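Local structure of beta-glucosidase (Chaetomella raphigera, 6JXG) at residues 371-385 / 437-450. The protein probably hydrolyses terminal, non-reducing beta-D-glucosyl residues to release beta-D-glucose, as a secreted glycoside hydrolase family 3 enzyme of cellulose breakdown. Residues are numbered along the deposited sequence; the frame is centred on the assembly and turned at random.
Sequences DRGCDTGHLAMGWGS and TADSGEGYITVDGQ
Trp383 and Gly441 form a single backbone bridge, Trp383 N donating to Ser440 O at 3.1 Å and Glu442 N to Trp383 O at 3.0 Å. The Trp383 indole lies between two layers of 437-450: the Ser440-Gly441 backbone covers one face, while Ile445 CG2 and Val447 CG2 cover the opposite one, the latter 3.6 Å from the centroid of the six-membered ring. A chi1 of 67° places CG between the backbone N and the carbonyl carbon, and chi2 77° then turns NE1 to Glu442 O, a somewhat bent bond of 3.1 Å near the ring plane. Shrinking Trp383 to an alanine is likely to leave the Glu442 carbonyl without its indole donor and open a gap between Val447 and the Gly441 backbone. Both segments belong to the family 3 C-terminal domain: 371-385 is part of the loop after strand 351-355; segment 437-450 runs from the end of the neighbouring parallel strand 431-438 into a small hairpin closed by a type I' turn. Extended, Glu442 brings OE2 to Ser385, accepting from OG on its syn lone pair at 2.7 Å and from N on the anti side; its OE1 pairs with Arg166. Tyr444 OH reaches Asp371 OD2 (2.6 Å) from above the carboxylate plane, while Asp371 OD1 forms a salt bridge with Arg64. At the strand end, Thr437 OG1 donates to Asp375 OD2 at 2.7 Å, and Leu379 CD1 packs against the Asp439 carboxylate, whose OD2 lies 2.6 Å from a water that also sits against Arg372 O.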
loop_
_atom_site.group_PDB
_atom_site.type_symbol
_atom_site.label_atom_id
_atom_site.label_comp_id
_atom_site.label_asym_id
_atom_site.label_seq_id
_atom_site.Cartn_x
_atom_site.Cartn_y
_atom_site.Cartn_z
ATOM N N ASP A 371 -5.864 5.994 17.668
ATOM C CA ASP A 371 -5.720 5.411 16.329
ATOM C C ASP A 371 -5.707 6.457 15.201
ATOM O O ASP A 371 -6.037 6.160 14.090
ATOM C CB ASP A 371 -6.803 4.358 16.061
ATOM C CG ASP A 371 -6.752 3.185 17.038
ATOM O OD1 ASP A 371 -5.656 2.862 17.522
ATOM O OD2 ASP A 371 -7.801 2.543 17.233
ATOM N N ARG A 372 -5.248 7.668 15.516
ATOM C CA ARG A 372 -5.142 8.838 14.580
ATOM C C ARG A 372 -6.518 9.212 14.010
ATOM O O ARG A 372 -6.614 9.767 12.894
ATOM C CB ARG A 372 -4.138 8.601 13.446
ATOM C CG ARG A 372 -2.859 7.888 13.878
ATOM C CD ARG A 372 -1.963 8.839 14.664
ATOM N NE ARG A 372 -2.345 8.956 16.078
ATOM C CZ ARG A 372 -1.956 8.174 17.052
ATOM N NH1 ARG A 372 -2.390 8.424 18.276
ATOM N NH2 ARG A 372 -1.093 7.197 16.862
ATOM N N GLY A 373 -7.554 8.988 14.814
ATOM C CA GLY A 373 -8.950 9.231 14.422
ATOM C C GLY A 373 -9.374 10.679 14.508
ATOM O O GLY A 373 -10.410 11.014 15.087
ATOM N N CYS A 374 -8.639 11.545 13.859
ATOM C CA CYS A 374 -9.080 12.884 13.583
ATOM C C CYS A 374 -8.230 13.440 12.431
ATOM O O CYS A 374 -7.096 12.935 12.166
ATOM C CB CYS A 374 -8.879 13.769 14.855
ATOM S SG CYS A 374 -7.171 14.149 15.301
ATOM N N ASP A 375 -8.682 14.569 11.851
ATOM C CA ASP A 375 -7.890 15.303 10.845
ATOM C C ASP A 375 -7.666 16.716 11.377
ATOM O O ASP A 375 -8.291 17.670 10.918
ATOM C CB ASP A 375 -8.630 15.319 9.513
ATOM C CG ASP A 375 -7.859 16.021 8.389
ATOM O OD1 ASP A 375 -6.657 16.178 8.505
ATOM O OD2 ASP A 375 -8.499 16.489 7.412
ATOM N N THR A 376 -6.830 16.815 12.380
ATOM C CA THR A 376 -6.589 18.050 13.126
ATOM C C THR A 376 -5.099 18.274 13.107
ATOM O O THR A 376 -4.309 17.349 13.367
ATOM C CB THR A 376 -7.079 17.915 14.576
ATOM O OG1 THR A 376 -8.475 17.683 14.531
ATOM C CG2 THR A 376 -6.862 19.215 15.333
ATOM N N GLY A 377 -4.674 19.486 12.815
ATOM C CA GLY A 377 -3.293 19.709 12.504
ATOM C C GLY A 377 -2.753 18.904 11.293
ATOM O O GLY A 377 -3.515 18.362 10.501
ATOM N N HIS A 378 -1.424 18.888 11.169
ATOM C CA HIS A 378 -0.730 18.222 10.091
ATOM C C HIS A 378 -1.094 16.771 9.947
ATOM O O HIS A 378 -1.068 16.037 10.906
ATOM C CB HIS A 378 0.750 18.356 10.230
ATOM C CG HIS A 378 1.451 17.963 8.987
ATOM N ND1 HIS A 378 1.086 18.458 7.753
ATOM C CD2 HIS A 378 2.438 17.067 8.765
ATOM C CE1 HIS A 378 1.861 17.907 6.830
ATOM N NE2 HIS A 378 2.671 17.052 7.417
ATOM N N LEU A 379 -1.498 16.394 8.738
ATOM C CA LEU A 379 -1.966 15.076 8.476
ATOM C C LEU A 379 -0.826 14.222 7.885
ATOM O O LEU A 379 -0.343 14.556 6.780
ATOM C CB LEU A 379 -3.145 15.094 7.490
ATOM C CG LEU A 379 -3.670 13.726 7.077
ATOM C CD1 LEU A 379 -4.365 13.056 8.263
ATOM C CD2 LEU A 379 -4.660 13.814 5.968
ATOM N N ALA A 380 -0.488 13.108 8.559
ATOM C CA ALA A 380 0.649 12.298 8.113
ATOM C C ALA A 380 0.402 10.819 8.095
ATOM O O ALA A 380 1.274 10.023 7.708
ATOM C CB ALA A 380 1.885 12.641 8.916
ATOM N N MET A 381 -0.854 10.468 8.357
ATOM C CA MET A 381 -1.296 9.080 8.504
ATOM C C MET A 381 -2.865 9.161 8.472
ATOM O O MET A 381 -3.429 10.076 9.117
ATOM C CB MET A 381 -0.835 8.693 9.917
ATOM C CG MET A 381 -0.906 7.291 10.169
ATOM S SD MET A 381 -0.173 6.758 11.599
ATOM C CE MET A 381 1.519 7.307 11.483
ATOM N N GLY A 382 -3.525 8.243 7.807
ATOM C CA GLY A 382 -4.947 7.934 8.076
ATOM C C GLY A 382 -5.255 7.201 9.387
ATOM O O GLY A 382 -4.424 7.096 10.260
ATOM N N TRP A 383 -6.511 6.794 9.607
ATOM C CA TRP A 383 -6.846 6.246 10.928
ATOM C C TRP A 383 -7.163 4.761 10.870
ATOM O O TRP A 383 -7.445 4.202 9.813
ATOM C CB TRP A 383 -8.024 6.965 11.587
ATOM C CG TRP A 383 -9.328 6.803 10.967
ATOM C CD1 TRP A 383 -10.140 5.717 11.044
ATOM C CD2 TRP A 383 -10.082 7.802 10.221
ATOM N NE1 TRP A 383 -11.333 5.965 10.404
ATOM C CE2 TRP A 383 -11.318 7.206 9.856
ATOM C CE3 TRP A 383 -9.819 9.099 9.807
ATOM C CZ2 TRP A 383 -12.299 7.883 9.105
ATOM C CZ3 TRP A 383 -10.837 9.803 9.086
ATOM C CH2 TRP A 383 -12.039 9.172 8.732
ATOM N N GLY A 384 -7.118 4.158 12.047
ATOM C CA GLY A 384 -7.445 2.738 12.198
ATOM C C GLY A 384 -6.294 1.918 12.715
ATOM O O GLY A 384 -5.452 2.433 13.426
ATOM N N SER A 385 -6.269 0.629 12.336
ATOM C CA SER A 385 -5.261 -0.295 12.787
ATOM C C SER A 385 -3.935 -0.121 12.102
ATOM O O SER A 385 -2.909 -0.502 12.650
ATOM C CB SER A 385 -5.729 -1.734 12.567
ATOM O OG SER A 385 -5.776 -1.939 11.166
ATOM N N THR A 437 -6.112 19.300 3.358
ATOM C CA THR A 437 -6.098 17.821 3.566
ATOM C C THR A 437 -7.325 17.076 3.090
ATOM O O THR A 437 -8.381 17.647 2.788
ATOM C CB THR A 437 -5.975 17.502 5.079
ATOM O OG1 THR A 437 -7.082 18.114 5.764
ATOM C CG2 THR A 437 -4.696 18.045 5.638
ATOM N N ALA A 438 -7.196 15.758 3.028
ATOM C CA ALA A 438 -8.331 14.885 3.029
ATOM C C ALA A 438 -7.944 13.578 3.730
ATOM O O ALA A 438 -6.866 13.074 3.489
ATOM C CB ALA A 438 -8.860 14.618 1.624
ATOM N N ASP A 439 -8.821 13.057 4.595
ATOM C CA ASP A 439 -8.481 11.946 5.441
ATOM C C ASP A 439 -9.502 10.841 5.347
ATOM O O ASP A 439 -10.593 11.010 4.826
ATOM C CB ASP A 439 -8.314 12.472 6.905
ATOM C CG ASP A 439 -7.531 11.578 7.816
ATOM O OD1 ASP A 439 -6.908 10.578 7.347
ATOM O OD2 ASP A 439 -7.535 11.923 9.069
ATOM N N SER A 440 -9.125 9.675 5.861
ATOM C CA SER A 440 -10.043 8.543 5.918
ATOM C C SER A 440 -9.333 7.460 6.735
ATOM O O SER A 440 -8.170 7.585 7.107
ATOM C CB SER A 440 -10.416 8.048 4.490
ATOM O OG SER A 440 -9.360 7.380 3.790
ATOM N N GLY A 441 -10.033 6.372 6.927
ATOM C CA GLY A 441 -9.534 5.286 7.742
ATOM C C GLY A 441 -10.410 4.070 7.785
ATOM O O GLY A 441 -11.378 3.916 7.020
ATOM N N GLU A 442 -10.017 3.163 8.672
ATOM C CA GLU A 442 -10.701 1.944 8.872
ATOM C C GLU A 442 -12.116 2.162 9.449
ATOM O O GLU A 442 -12.371 3.080 10.228
ATOM C CB GLU A 442 -9.848 1.037 9.806
ATOM C CG GLU A 442 -10.393 -0.363 9.916
ATOM C CD GLU A 442 -9.468 -1.315 10.682
ATOM O OE1 GLU A 442 -9.907 -2.461 10.938
ATOM O OE2 GLU A 442 -8.286 -0.979 10.846
ATOM N N GLY A 443 -13.015 1.330 9.023
ATOM C CA GLY A 443 -14.428 1.524 9.368
ATOM C C GLY A 443 -14.891 1.123 10.770
ATOM O O GLY A 443 -16.000 0.650 10.897
ATOM N N TYR A 444 -14.095 1.386 11.808
ATOM C CA TYR A 444 -14.588 1.310 13.184
ATOM C C TYR A 444 -14.545 2.642 13.850
ATOM O O TYR A 444 -14.902 2.731 14.995
ATOM C CB TYR A 444 -13.907 0.232 14.030
ATOM C CG TYR A 444 -12.468 0.485 14.329
ATOM C CD1 TYR A 444 -12.096 1.116 15.481
ATOM C CD2 TYR A 444 -11.453 -0.011 13.481
ATOM C CE1 TYR A 444 -10.737 1.384 15.790
ATOM C CE2 TYR A 444 -10.116 0.264 13.753
ATOM C CZ TYR A 444 -9.780 0.976 14.909
ATOM O OH TYR A 444 -8.453 1.209 15.156
ATOM N N ILE A 445 -14.129 3.691 13.141
ATOM C CA ILE A 445 -13.997 5.011 13.674
ATOM C C ILE A 445 -14.723 5.973 12.711
ATOM O O ILE A 445 -14.567 5.888 11.488
ATOM C CB ILE A 445 -12.502 5.404 13.671
ATOM C CG1 ILE A 445 -11.691 4.519 14.643
ATOM C CG2 ILE A 445 -12.331 6.833 14.157
ATOM C CD1 ILE A 445 -10.199 4.769 14.635
ATOM N N THR A 446 -15.550 6.847 13.263
ATOM C CA THR A 446 -16.232 7.927 12.498
ATOM C C THR A 446 -15.543 9.261 12.764
ATOM O O THR A 446 -15.362 9.654 13.900
ATOM C CB THR A 446 -17.688 8.035 13.021
ATOM O OG1 THR A 446 -18.351 6.821 12.712
ATOM C CG2 THR A 446 -18.473 9.195 12.362
ATOM N N VAL A 447 -15.144 9.944 11.711
ATOM C CA VAL A 447 -14.585 11.263 11.806
ATOM C C VAL A 447 -15.335 12.168 10.835
ATOM O O VAL A 447 -15.543 11.828 9.664
ATOM C CB VAL A 447 -13.066 11.261 11.499
ATOM C CG1 VAL A 447 -12.500 12.666 11.656
ATOM C CG2 VAL A 447 -12.271 10.259 12.358
ATOM N N ASP A 448 -15.737 13.363 11.301
ATOM C CA ASP A 448 -16.558 14.287 10.463
ATOM C C ASP A 448 -17.700 13.571 9.788
ATOM O O ASP A 448 -17.990 13.754 8.603
ATOM C CB ASP A 448 -15.684 15.091 9.459
ATOM C CG ASP A 448 -14.830 16.079 10.151
ATOM O OD1 ASP A 448 -15.008 16.165 11.380
ATOM O OD2 ASP A 448 -13.931 16.734 9.568
ATOM N N GLY A 449 -18.392 12.727 10.545
ATOM C CA GLY A 449 -19.545 11.999 9.996
ATOM C C GLY A 449 -19.251 10.873 9.004
ATOM O O GLY A 449 -20.170 10.360 8.335
ATOM N N GLN A 450 -17.992 10.436 8.914
ATOM C CA GLN A 450 -17.574 9.448 7.875
ATOM C C GLN A 450 -16.961 8.250 8.611
ATOM O O GLN A 450 -15.927 8.374 9.253
ATOM C CB GLN A 450 -16.578 10.104 6.920
ATOM C CG GLN A 450 -17.274 11.175 6.106
ATOM C CD GLN A 450 -16.358 12.182 5.449
ATOM O OE1 GLN A 450 -15.863 11.971 4.336
ATOM N NE2 GLN A 450 -16.178 13.295 6.097
HETATM O O HOH W 1 -5.761 10.651 10.538
#